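Local coordinates for soluble lytic murein transglycosylase (Escherichia coli, PDB 1QSA), which cleaves the glycosidic bonds between N-acetylmuramic acid and N-acetylglucosamine in peptidoglycan, leaving a 1,6-anhydro bond on the N-acetylmuramic acid residue, at residues 8-13 with 392-397; 16-21 with 42-47; 27-32 with 36-41. All blocks are in the same frame, centred on the assembly; numbering follows the deposited sequence. Where two conformers were deposited one is given.

Interaction 1 of 3, residues 8-13 with 392-397. With ACT (acetate ion), chain O.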
loop_
_atom_site.group_PDB
_atom_site.type_symbol
_atom_site.label_atom_id
_atom_site.label_comp_id
_atom_site.label_asym_id
_atom_site.label_seq_id
_atom_site.Cartn_x
_atom_site.Cartn_y
_atom_site.Cartn_z
ATOM N N SER A 8 -22.948 5.349 28.985
ATOM C CA SER A 8 -23.398 6.743 29.068
ATOM C C SER A 8 -22.354 7.594 29.798
ATOM O O SER A 8 -22.005 8.680 29.327
ATOM C CB SER A 8 -24.745 6.857 29.803
ATOM O OG SER A 8 -25.806 6.264 29.066
ATOM N N ARG A 9 -21.854 7.097 30.930
ATOM C CA ARG A 9 -20.850 7.842 31.705
ATOM C C ARG A 9 -19.561 8.020 30.904
ATOM O O ARG A 9 -18.914 9.062 31.004
ATOM C CB ARG A 9 -20.559 7.171 33.047
ATOM C CG ARG A 9 -21.784 7.111 33.968
ATOM C CD ARG A 9 -21.388 6.965 35.431
ATOM N NE ARG A 9 -20.511 5.827 35.711
ATOM C CZ ARG A 9 -20.917 4.563 35.771
ATOM N NH1 ARG A 9 -22.171 4.251 35.453
ATOM N NH2 ARG A 9 -20.052 3.606 36.051
ATOM N N TYR A 10 -19.241 7.043 30.056
ATOM C CA TYR A 10 -18.025 7.118 29.229
ATOM C C TYR A 10 -18.147 8.262 28.224
ATOM O O TYR A 10 -17.236 9.084 28.087
ATOM C CB TYR A 10 -17.778 5.788 28.498
ATOM C CG TYR A 10 -16.451 5.732 27.776
ATOM C CD1 TYR A 10 -15.256 5.641 28.486
ATOM C CD2 TYR A 10 -16.395 5.772 26.384
ATOM C CE1 TYR A 10 -14.028 5.595 27.825
ATOM C CE2 TYR A 10 -15.165 5.723 25.710
ATOM C CZ TYR A 10 -13.995 5.636 26.442
ATOM O OH TYR A 10 -12.778 5.600 25.787
ATOM N N ALA A 11 -19.260 8.311 27.500
ATOM C CA ALA A 11 -19.479 9.385 26.530
ATOM C C ALA A 11 -19.499 10.741 27.253
ATOM O O ALA A 11 -18.929 11.726 26.770
ATOM C CB ALA A 11 -20.791 9.161 25.784
ATOM N N GLN A 12 -20.091 10.770 28.439
ATOM C CA GLN A 12 -20.194 12.008 29.207
ATOM C C GLN A 12 -18.859 12.510 29.741
ATOM O O GLN A 12 -18.590 13.725 29.706
ATOM C CB GLN A 12 -21.259 11.854 30.304
ATOM C CG GLN A 12 -22.673 11.745 29.696
ATOM C CD GLN A 12 -23.663 10.959 30.552
ATOM O OE1 GLN A 12 -23.315 10.414 31.604
ATOM N NE2 GLN A 12 -24.914 10.886 30.085
ATOM N N ILE A 13 -17.998 11.603 30.195
ATOM C CA ILE A 13 -16.703 12.032 30.712
ATOM C C ILE A 13 -15.828 12.576 29.575
ATOM O O ILE A 13 -15.083 13.526 29.768
ATOM C CB ILE A 13 -15.989 10.923 31.536
ATOM C CG1 ILE A 13 -14.914 11.543 32.432
ATOM C CG2 ILE A 13 -15.371 9.862 30.625
ATOM C CD1 ILE A 13 -14.246 10.534 33.364
ATOM N N MET A 392 -16.152 -0.747 18.848
ATOM C CA MET A 392 -17.038 -0.870 17.691
ATOM C C MET A 392 -18.391 -0.205 17.999
ATOM O O MET A 392 -18.980 0.445 17.135
ATOM C CB MET A 392 -17.200 -2.348 17.295
ATOM C CG MET A 392 -15.923 -2.980 16.738
ATOM S SD MET A 392 -15.259 -2.063 15.311
ATOM C CE MET A 392 -16.457 -2.511 14.048
ATOM N N TYR A 393 -18.842 -0.310 19.252
ATOM C CA TYR A 393 -20.096 0.310 19.664
ATOM C C TYR A 393 -20.034 1.829 19.448
ATOM O O TYR A 393 -21.011 2.442 19.013
ATOM C CB TYR A 393 -20.398 0.017 21.130
ATOM C CG TYR A 393 -21.678 0.663 21.586
ATOM C CD1 TYR A 393 -22.911 0.146 21.194
ATOM C CD2 TYR A 393 -21.665 1.801 22.400
ATOM C CE1 TYR A 393 -24.098 0.740 21.604
ATOM C CE2 TYR A 393 -22.848 2.401 22.817
ATOM C CZ TYR A 393 -24.062 1.861 22.415
ATOM O OH TYR A 393 -25.249 2.421 22.832
ATOM N N TRP A 394 -18.871 2.423 19.709
ATOM C CA TRP A 394 -18.686 3.866 19.526
ATOM C C TRP A 394 -18.226 4.258 18.117
ATOM O O TRP A 394 -17.905 5.429 17.870
ATOM C CB TRP A 394 -17.680 4.408 20.554
ATOM C CG TRP A 394 -18.122 4.244 21.983
ATOM C CD1 TRP A 394 -17.500 3.508 22.944
ATOM C CD2 TRP A 394 -19.267 4.844 22.605
ATOM N NE1 TRP A 394 -18.186 3.608 24.132
ATOM C CE2 TRP A 394 -19.274 4.421 23.955
ATOM C CE3 TRP A 394 -20.288 5.697 22.155
ATOM C CZ2 TRP A 394 -20.267 4.822 24.867
ATOM C CZ3 TRP A 394 -21.279 6.100 23.071
ATOM C CH2 TRP A 394 -21.255 5.659 24.406
ATOM N N ASN A 395 -18.186 3.292 17.204
ATOM C CA ASN A 395 -17.755 3.529 15.823
ATOM C C ASN A 395 -16.318 4.058 15.733
ATOM O O ASN A 395 -16.001 4.918 14.905
ATOM C CB ASN A 395 -18.747 4.460 15.109
ATOM C CG ASN A 395 -20.141 3.863 15.035
ATOM O OD1 ASN A 395 -20.314 2.754 14.554
ATOM N ND2 ASN A 395 -21.122 4.562 15.582
ATOM N N LEU A 396 -15.469 3.579 16.635
ATOM C CA LEU A 396 -14.058 3.964 16.675
ATOM C C LEU A 396 -13.311 2.852 15.943
ATOM O O LEU A 396 -12.470 2.155 16.517
ATOM C CB LEU A 396 -13.586 4.087 18.139
ATOM C CG LEU A 396 -14.299 5.192 18.938
ATOM C CD1 LEU A 396 -13.976 5.105 20.435
ATOM C CD2 LEU A 396 -13.914 6.553 18.369
ATOM N N ASP A 397 -13.618 2.700 14.659
ATOM C CA ASP A 397 -13.027 1.638 13.863
ATOM C C ASP A 397 -11.507 1.602 13.774
ATOM O O ASP A 397 -10.933 0.516 13.772
ATOM C CB ASP A 397 -13.650 1.595 12.454
ATOM C CG ASP A 397 -15.145 1.262 12.479
ATOM O OD1 ASP A 397 -15.932 2.106 12.918
ATOM O OD2 ASP A 397 -15.559 0.163 12.035
HETATM C C ACT O . -11.763 6.324 22.650
HETATM O O ACT O . -11.424 7.079 21.718
HETATM O OXT ACT O . -12.784 6.528 23.336
HETATM C CH3 ACT O . -10.918 5.095 22.948
#
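This is an aromatic and apolar packing contact that joins the N-terminal helix 3-18 to the residue just after helix 383-393: Tyr10 and Ala11 receive the indole of Trp394, almost four hundred residues further along the chain. The backbones stay well apart, with 9.0 Å between Ala11 CA and Trp394 CA, so one large side chain spans most of the distance. Trp394 lays its two ends on different partners. At the five-membered end, NE1 comes to 3.6 Å from Tyr10 CD2; the rings meet obliquely, their planes 34° apart. At the benzo end, CH2 packs 3.8 Å from the methyl CB of Ala11. The indole N-H is not spent on the tyrosine ring: its hydrogen bond goes to Tyr35 OH, which would limit the rotation of the indole. Tyr10 CG stands anti to the backbone N (chi1 -172°), a setting that carries the ring out to the pyrrole end of Trp394. Tyr10 OH donates a 2.6 Å hydrogen bond to OXT of an acetate ion, also held by Lys14, and is bonded to a glycerol as well, both probably from the crystallisation liquor. Leu396 CD1 lies 3.4 Å from the acetate carbon. Behind Trp394 the helix stops in a Schellman motif, with Asn395 at positive phi as its C-prime residue, Leu396 N bonded to Leu391 O and Asn395 N to Met392 O. A Schellman helix end thus presents its tryptophan to the first helix, a joint that closes the alpha-superhelix of Slt70 into a ring.

Interaction 2 of 3, residues 16-21 with 42-47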
loop_
_atom_site.group_PDB
_atom_site.type_symbol
_atom_site.label_atom_id
_atom_site.label_comp_id
_atom_site.label_asym_id
_atom_site.label_seq_id
_atom_site.Cartn_x
_atom_site.Cartn_y
_atom_site.Cartn_z
ATOM N N ALA A 16 -16.973 16.095 28.798
ATOM C CA ALA A 16 -16.461 17.015 29.814
ATOM C C ALA A 16 -14.972 17.294 29.594
ATOM O O ALA A 16 -14.532 18.446 29.642
ATOM C CB ALA A 16 -16.682 16.439 31.221
ATOM N N TRP A 17 -14.205 16.228 29.362
ATOM C CA TRP A 17 -12.762 16.311 29.146
ATOM C C TRP A 17 -12.440 17.170 27.915
ATOM O O TRP A 17 -11.522 17.993 27.960
ATOM C CB TRP A 17 -12.199 14.899 28.968
ATOM C CG TRP A 17 -10.791 14.679 29.439
ATOM C CD1 TRP A 17 -9.711 15.504 29.266
ATOM C CD2 TRP A 17 -10.298 13.499 30.083
ATOM N NE1 TRP A 17 -8.575 14.894 29.749
ATOM C CE2 TRP A 17 -8.907 13.665 30.257
ATOM C CE3 TRP A 17 -10.900 12.310 30.523
ATOM C CZ2 TRP A 17 -8.103 12.685 30.854
ATOM C CZ3 TRP A 17 -10.103 11.336 31.114
ATOM C CH2 TRP A 17 -8.716 11.529 31.275
ATOM N N ASP A 18 -13.230 17.031 26.852
ATOM C CA ASP A 18 -13.014 17.814 25.632
ATOM C C ASP A 18 -13.211 19.315 25.905
ATOM O O ASP A 18 -12.624 20.167 25.230
ATOM C CB ASP A 18 -13.966 17.347 24.520
ATOM C CG ASP A 18 -13.544 16.022 23.893
ATOM O OD1 ASP A 18 -12.449 15.501 24.190
ATOM O OD2 ASP A 18 -14.315 15.500 23.073
ATOM N N ASN A 19 -14.045 19.629 26.890
ATOM C CA ASN A 19 -14.333 21.017 27.277
ATOM C C ASN A 19 -13.430 21.498 28.413
ATOM O O ASN A 19 -13.593 22.620 28.904
ATOM C CB ASN A 19 -15.781 21.131 27.767
ATOM C CG ASN A 19 -16.796 20.903 26.677
ATOM O OD1 ASN A 19 -16.524 21.125 25.494
ATOM N ND2 ASN A 19 -17.990 20.473 27.069
ATOM N N ARG A 20 -12.517 20.632 28.852
ATOM C CA ARG A 20 -11.597 20.890 29.965
ATOM C C ARG A 20 -12.328 21.159 31.287
ATOM O O ARG A 20 -11.887 21.959 32.120
ATOM C CB ARG A 20 -10.573 21.999 29.650
ATOM C CG ARG A 20 -9.682 21.742 28.430
ATOM C CD ARG A 20 -8.958 20.402 28.467
ATOM N NE ARG A 20 -8.105 20.227 29.640
ATOM C CZ ARG A 20 -7.378 19.138 29.881
ATOM N NH1 ARG A 20 -7.369 18.126 29.017
ATOM N NH2 ARG A 20 -6.639 19.067 30.978
ATOM N N GLN A 21 -13.481 20.512 31.452
ATOM C CA GLN A 21 -14.252 20.617 32.686
ATOM C C GLN A 21 -13.666 19.519 33.557
ATOM O O GLN A 21 -14.261 18.451 33.751
ATOM C CB GLN A 21 -15.732 20.364 32.412
ATOM C CG GLN A 21 -16.395 21.481 31.647
ATOM C CD GLN A 21 -17.818 21.151 31.268
ATOM O OE1 GLN A 21 -18.066 20.530 30.239
ATOM N NE2 GLN A 21 -18.760 21.546 32.107
ATOM N N GLU A 42 -7.154 6.318 31.340
ATOM C CA GLU A 42 -5.920 6.429 32.104
ATOM C C GLU A 42 -4.799 6.915 31.193
ATOM O O GLU A 42 -3.976 7.743 31.591
ATOM C CB GLU A 42 -5.520 5.073 32.677
ATOM C CG GLU A 42 -6.427 4.545 33.748
ATOM C CD GLU A 42 -5.939 3.226 34.297
ATOM O OE1 GLU A 42 -5.983 2.218 33.563
ATOM O OE2 GLU A 42 -5.507 3.196 35.468
ATOM N N TYR A 43 -4.781 6.401 29.963
ATOM C CA TYR A 43 -3.772 6.793 28.991
ATOM C C TYR A 43 -3.896 8.288 28.711
ATOM O O TYR A 43 -2.888 9.002 28.664
ATOM C CB TYR A 43 -3.936 5.986 27.692
ATOM C CG TYR A 43 -3.040 6.467 26.564
ATOM C CD1 TYR A 43 -1.709 6.053 26.474
ATOM C CD2 TYR A 43 -3.517 7.366 25.610
ATOM C CE1 TYR A 43 -0.870 6.528 25.450
ATOM C CE2 TYR A 43 -2.691 7.849 24.590
ATOM C CZ TYR A 43 -1.370 7.424 24.519
ATOM O OH TYR A 43 -0.567 7.927 23.512
ATOM N N ARG A 44 -5.127 8.759 28.537
ATOM C CA ARG A 44 -5.369 10.176 28.269
ATOM C C ARG A 44 -4.882 11.024 29.449
ATOM O O ARG A 44 -4.240 12.058 29.259
ATOM C CB ARG A 44 -6.860 10.427 27.989
ATOM C CG ARG A 44 -7.139 11.836 27.474
ATOM C CD ARG A 44 -8.619 12.022 27.101
ATOM N NE ARG A 44 -8.916 13.408 26.738
ATOM C CZ ARG A 44 -10.037 13.834 26.154
ATOM N NH1 ARG A 44 -11.027 13.005 25.855
ATOM N NH2 ARG A 44 -10.179 15.123 25.893
ATOM N N GLN A 45 -5.167 10.573 30.663
ATOM C CA GLN A 45 -4.747 11.291 31.871
ATOM C C GLN A 45 -3.218 11.366 31.974
ATOM O O GLN A 45 -2.645 12.431 32.236
ATOM C CB GLN A 45 -5.310 10.572 33.090
ATOM C CG GLN A 45 -5.052 11.247 34.417
ATOM C CD GLN A 45 -5.797 10.536 35.523
ATOM O OE1 GLN A 45 -5.396 9.457 35.960
ATOM N NE2 GLN A 45 -6.925 11.102 35.937
ATOM N N ILE A 46 -2.554 10.238 31.751
ATOM C CA ILE A 46 -1.094 10.199 31.843
ATOM C C ILE A 46 -0.446 11.102 30.798
ATOM O O ILE A 46 0.434 11.911 31.121
ATOM C CB ILE A 46 -0.584 8.750 31.699
ATOM C CG1 ILE A 46 -1.029 7.928 32.908
ATOM C CG2 ILE A 46 0.935 8.714 31.566
ATOM C CD1 ILE A 46 -0.727 6.439 32.762
ATOM N N THR A 47 -0.909 10.995 29.557
ATOM C CA THR A 47 -0.354 11.795 28.463
ATOM C C THR A 47 -0.683 13.274 28.508
ATOM O O THR A 47 0.013 14.078 27.885
ATOM C CB THR A 47 -0.683 11.217 27.070
ATOM O OG1 THR A 47 -2.099 11.043 26.912
ATOM C CG2 THR A 47 0.015 9.883 26.887
HETATM O O HOH W 1 -9.154 18.200 26.187
#
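Arg44 lays its guanidinium flat over the indole of Trp17, a cation-pi stack that joins helix 3-18 to helix 38-48 at the start of the all-helical superhelix. The centres of guanidinium and indole are 3.7 Å apart and the planes differ by 21°. The overlap runs the length of the side chain: CZ sits over the face of the five-membered ring, while CD makes a CH-pi contact above the six-membered ring and CG continues to CZ2. Arg44 can cover the indole in this way because its CG is anti to the backbone N (chi1 -170°) and the chain is extended from CG to NE. The two side chains run in opposite directions, each starting from its own helix.

Beyond the indole, the guanidinium turns its edge to Asp18. Arg44 NH2 donates a 2.9 Å bond to Asp18 OD1, near the guanidinium plane and at an N-H...O angle of 157°; the second bond, from NH1 to the same oxygen, is weak. Stack and salt bridge therefore use different parts of one cation, its face and its edge, and together should limit both its tilt and its spin. The neighbouring carboxylate probably steadies the positive charge above the ring. Trp17 NE1 has its own acceptor, Asp48 OD2, which also forms a salt bridge with Arg20. At the benzo end, Trp17 CZ2 lies 3.6 Å from Gln45 N. Helix 3-18 ends in a Schellman motif with Arg20 at positive phi, and a water accepts from Arg44 NH2 (3.3 Å) while donating to Trp17 O (3.0 Å).

Interaction 3 of 3, residues 27-32 with 36-41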
loop_
_atom_site.group_PDB
_atom_site.type_symbol
_atom_site.label_atom_id
_atom_site.label_comp_id
_atom_site.label_asym_id
_atom_site.label_seq_id
_atom_site.Cartn_x
_atom_site.Cartn_y
_atom_site.Cartn_z
ATOM N N GLN A 27 -14.289 13.804 39.181
ATOM C CA GLN A 27 -15.354 13.151 39.929
ATOM C C GLN A 27 -15.828 11.859 39.273
ATOM O O GLN A 27 -16.153 10.896 39.964
ATOM C CB GLN A 27 -16.542 14.099 40.108
ATOM C CG GLN A 27 -17.636 13.512 40.987
ATOM C CD GLN A 27 -18.814 14.446 41.167
ATOM O OE1 GLN A 27 -18.667 15.679 41.144
ATOM N NE2 GLN A 27 -19.997 13.868 41.341
ATOM N N MET A 28 -15.856 11.846 37.943
ATOM C CA MET A 28 -16.324 10.688 37.185
ATOM C C MET A 28 -15.340 9.542 36.954
ATOM O O MET A 28 -15.752 8.386 36.809
ATOM C CB MET A 28 -16.851 11.139 35.817
ATOM C CG MET A 28 -18.137 11.962 35.873
ATOM S SD MET A 28 -18.733 12.359 34.218
ATOM C CE MET A 28 -19.459 10.772 33.745
ATOM N N MET A 29 -14.049 9.852 36.898
ATOM C CA MET A 29 -13.051 8.832 36.619
ATOM C C MET A 29 -13.090 7.563 37.466
ATOM O O MET A 29 -13.147 6.463 36.915
ATOM C CB MET A 29 -11.641 9.432 36.718
ATOM C CG MET A 29 -11.118 10.073 35.456
ATOM S SD MET A 29 -10.814 8.853 34.172
ATOM C CE MET A 29 -9.166 8.270 34.591
ATOM N N PRO A 30 -13.078 7.689 38.812
ATOM C CA PRO A 30 -13.104 6.489 39.662
ATOM C C PRO A 30 -14.282 5.544 39.416
ATOM O O PRO A 30 -14.134 4.322 39.519
ATOM C CB PRO A 30 -13.161 7.068 41.080
ATOM C CG PRO A 30 -12.551 8.411 40.943
ATOM C CD PRO A 30 -13.077 8.913 39.632
ATOM N N GLY A 31 -15.440 6.106 39.081
ATOM C CA GLY A 31 -16.618 5.298 38.842
ATOM C C GLY A 31 -16.582 4.497 37.551
ATOM O O GLY A 31 -17.456 3.665 37.319
ATOM N N LEU A 32 -15.595 4.763 36.694
ATOM C CA LEU A 32 -15.491 4.049 35.421
ATOM C C LEU A 32 -14.414 2.951 35.384
ATOM O O LEU A 32 -14.173 2.359 34.337
ATOM C CB LEU A 32 -15.291 5.052 34.274
ATOM C CG LEU A 32 -16.561 5.772 33.775
ATOM C CD1 LEU A 32 -16.228 7.032 32.978
ATOM C CD2 LEU A 32 -17.387 4.809 32.919
ATOM N N PRO A 36 -14.697 -1.504 30.207
ATOM C CA PRO A 36 -13.573 -1.979 29.381
ATOM C C PRO A 36 -12.625 -0.919 28.856
ATOM O O PRO A 36 -11.424 -1.183 28.757
ATOM C CB PRO A 36 -14.257 -2.740 28.243
ATOM C CG PRO A 36 -15.484 -3.329 28.938
ATOM C CD PRO A 36 -15.956 -2.181 29.831
ATOM N N LEU A 37 -13.148 0.260 28.528
ATOM C CA LEU A 37 -12.281 1.313 28.001
ATOM C C LEU A 37 -11.609 2.223 29.044
ATOM O O LEU A 37 -10.940 3.194 28.679
ATOM C CB LEU A 37 -12.993 2.130 26.918
ATOM C CG LEU A 37 -13.587 1.314 25.753
ATOM C CD1 LEU A 37 -14.112 2.261 24.681
ATOM C CD2 LEU A 37 -12.559 0.371 25.138
ATOM N N TYR A 38 -11.713 1.879 30.326
ATOM C CA TYR A 38 -11.060 2.681 31.368
ATOM C C TYR A 38 -9.552 2.877 31.083
ATOM O O TYR A 38 -9.039 3.975 31.267
ATOM C CB TYR A 38 -11.289 2.064 32.752
ATOM C CG TYR A 38 -10.695 2.888 33.861
ATOM C CD1 TYR A 38 -11.298 4.081 34.278
ATOM C CD2 TYR A 38 -9.510 2.496 34.464
ATOM C CE1 TYR A 38 -10.715 4.869 35.282
ATOM C CE2 TYR A 38 -8.917 3.269 35.462
ATOM C CZ TYR A 38 -9.521 4.447 35.862
ATOM O OH TYR A 38 -8.897 5.200 36.833
ATOM N N PRO A 39 -8.836 1.842 30.582
ATOM C CA PRO A 39 -7.399 2.042 30.304
ATOM C C PRO A 39 -7.145 3.189 29.316
ATOM O O PRO A 39 -6.097 3.837 29.377
ATOM C CB PRO A 39 -6.966 0.690 29.727
ATOM C CG PRO A 39 -7.847 -0.280 30.453
ATOM C CD PRO A 39 -9.202 0.422 30.413
ATOM N N TYR A 40 -8.076 3.426 28.388
ATOM C CA TYR A 40 -7.932 4.542 27.445
ATOM C C TYR A 40 -8.035 5.884 28.175
ATOM O O TYR A 40 -7.373 6.856 27.799
ATOM C CB TYR A 40 -8.945 4.449 26.307
ATOM C CG TYR A 40 -8.599 3.399 25.281
ATOM C CD1 TYR A 40 -7.788 3.710 24.183
ATOM C CD2 TYR A 40 -9.086 2.095 25.392
ATOM C CE1 TYR A 40 -7.471 2.752 23.226
ATOM C CE2 TYR A 40 -8.773 1.120 24.423
ATOM C CZ TYR A 40 -7.960 1.464 23.349
ATOM O OH TYR A 40 -7.617 0.525 22.408
ATOM N N LEU A 41 -8.883 5.951 29.198
ATOM C CA LEU A 41 -9.023 7.167 30.004
ATOM C C LEU A 41 -7.724 7.391 30.802
ATOM O O LEU A 41 -7.263 8.524 30.949
ATOM C CB LEU A 41 -10.207 7.027 30.975
ATOM C CG LEU A 41 -11.602 6.972 30.345
ATOM C CD1 LEU A 41 -12.629 6.755 31.451
ATOM C CD2 LEU A 41 -11.893 8.257 29.570
#
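The connection between the consecutive helices 22-28 and 38-48 brings Met29 and Leu32, just after the first, against Tyr38 and Leu41 in the first turns of the second. Met29 touches both Tyr38 and Leu41. In the conformer given, one of two deposited, it is bent at both chi2 (-68°) and chi3, which brings SD alongside Leu41, 3.7 Å from CB, and the terminal methyl across to Tyr38, with CE 3.8 Å from CE1. In that conformer the sulfur lies 5.3 Å from the centre of the tyrosine ring and well off its normal, an oblique Met-aromatic contact. Leu32 reaches the CD1 methyl of Leu41, which SD also touches; its own CD1 is 3.9 Å away, and the two side chains cross at about a right angle.

The Tyr38 side chain also lies close to the backbone of the turn. Its ring atom CE1 is 3.3 Å from Met29 O, and its CB is equally near Leu32 O. Both carbonyls approach the ring obliquely. Met29 O also accepts a backbone bond from Leu32 N, three residues on and 3.0 Å long. Ile13 of helix 3-18 packs against Met29 from outside the pair.

Between the segments the adhesion is therefore apolar contact and carbonyl packing, with sulfur, methyls and an aromatic ring in place of directed polar bonds. Such a contact depends on close fit and burial, which are met here by two leucines and a methionine removed from solvent.

In the fold
The three contacts form one cluster around the N-terminal helices, on the same side of the chain's centre, with the end of helix 383-393 brought in from far along the sequence. Interaction 3 is nested within the loop closed by interaction 2, and both lie within the much longer loop closed by interaction 1. The centres of interactions 1 and 2 are about 14 Å apart, those of interactions 1 and 3 about 12 Å, and those of interactions 2 and 3 about 10 Å. Helix 3-18 serves interactions 1 and 2, helix 38-48 serves 2 and 3, and helix 22-28 leads into 3. Arg9 joins interaction 1 to 3 through Gly31 O, while Trp17 packs on Met29 and Leu41. Local helix-helix packing is thus continuous with the long-range closure of the superhelix.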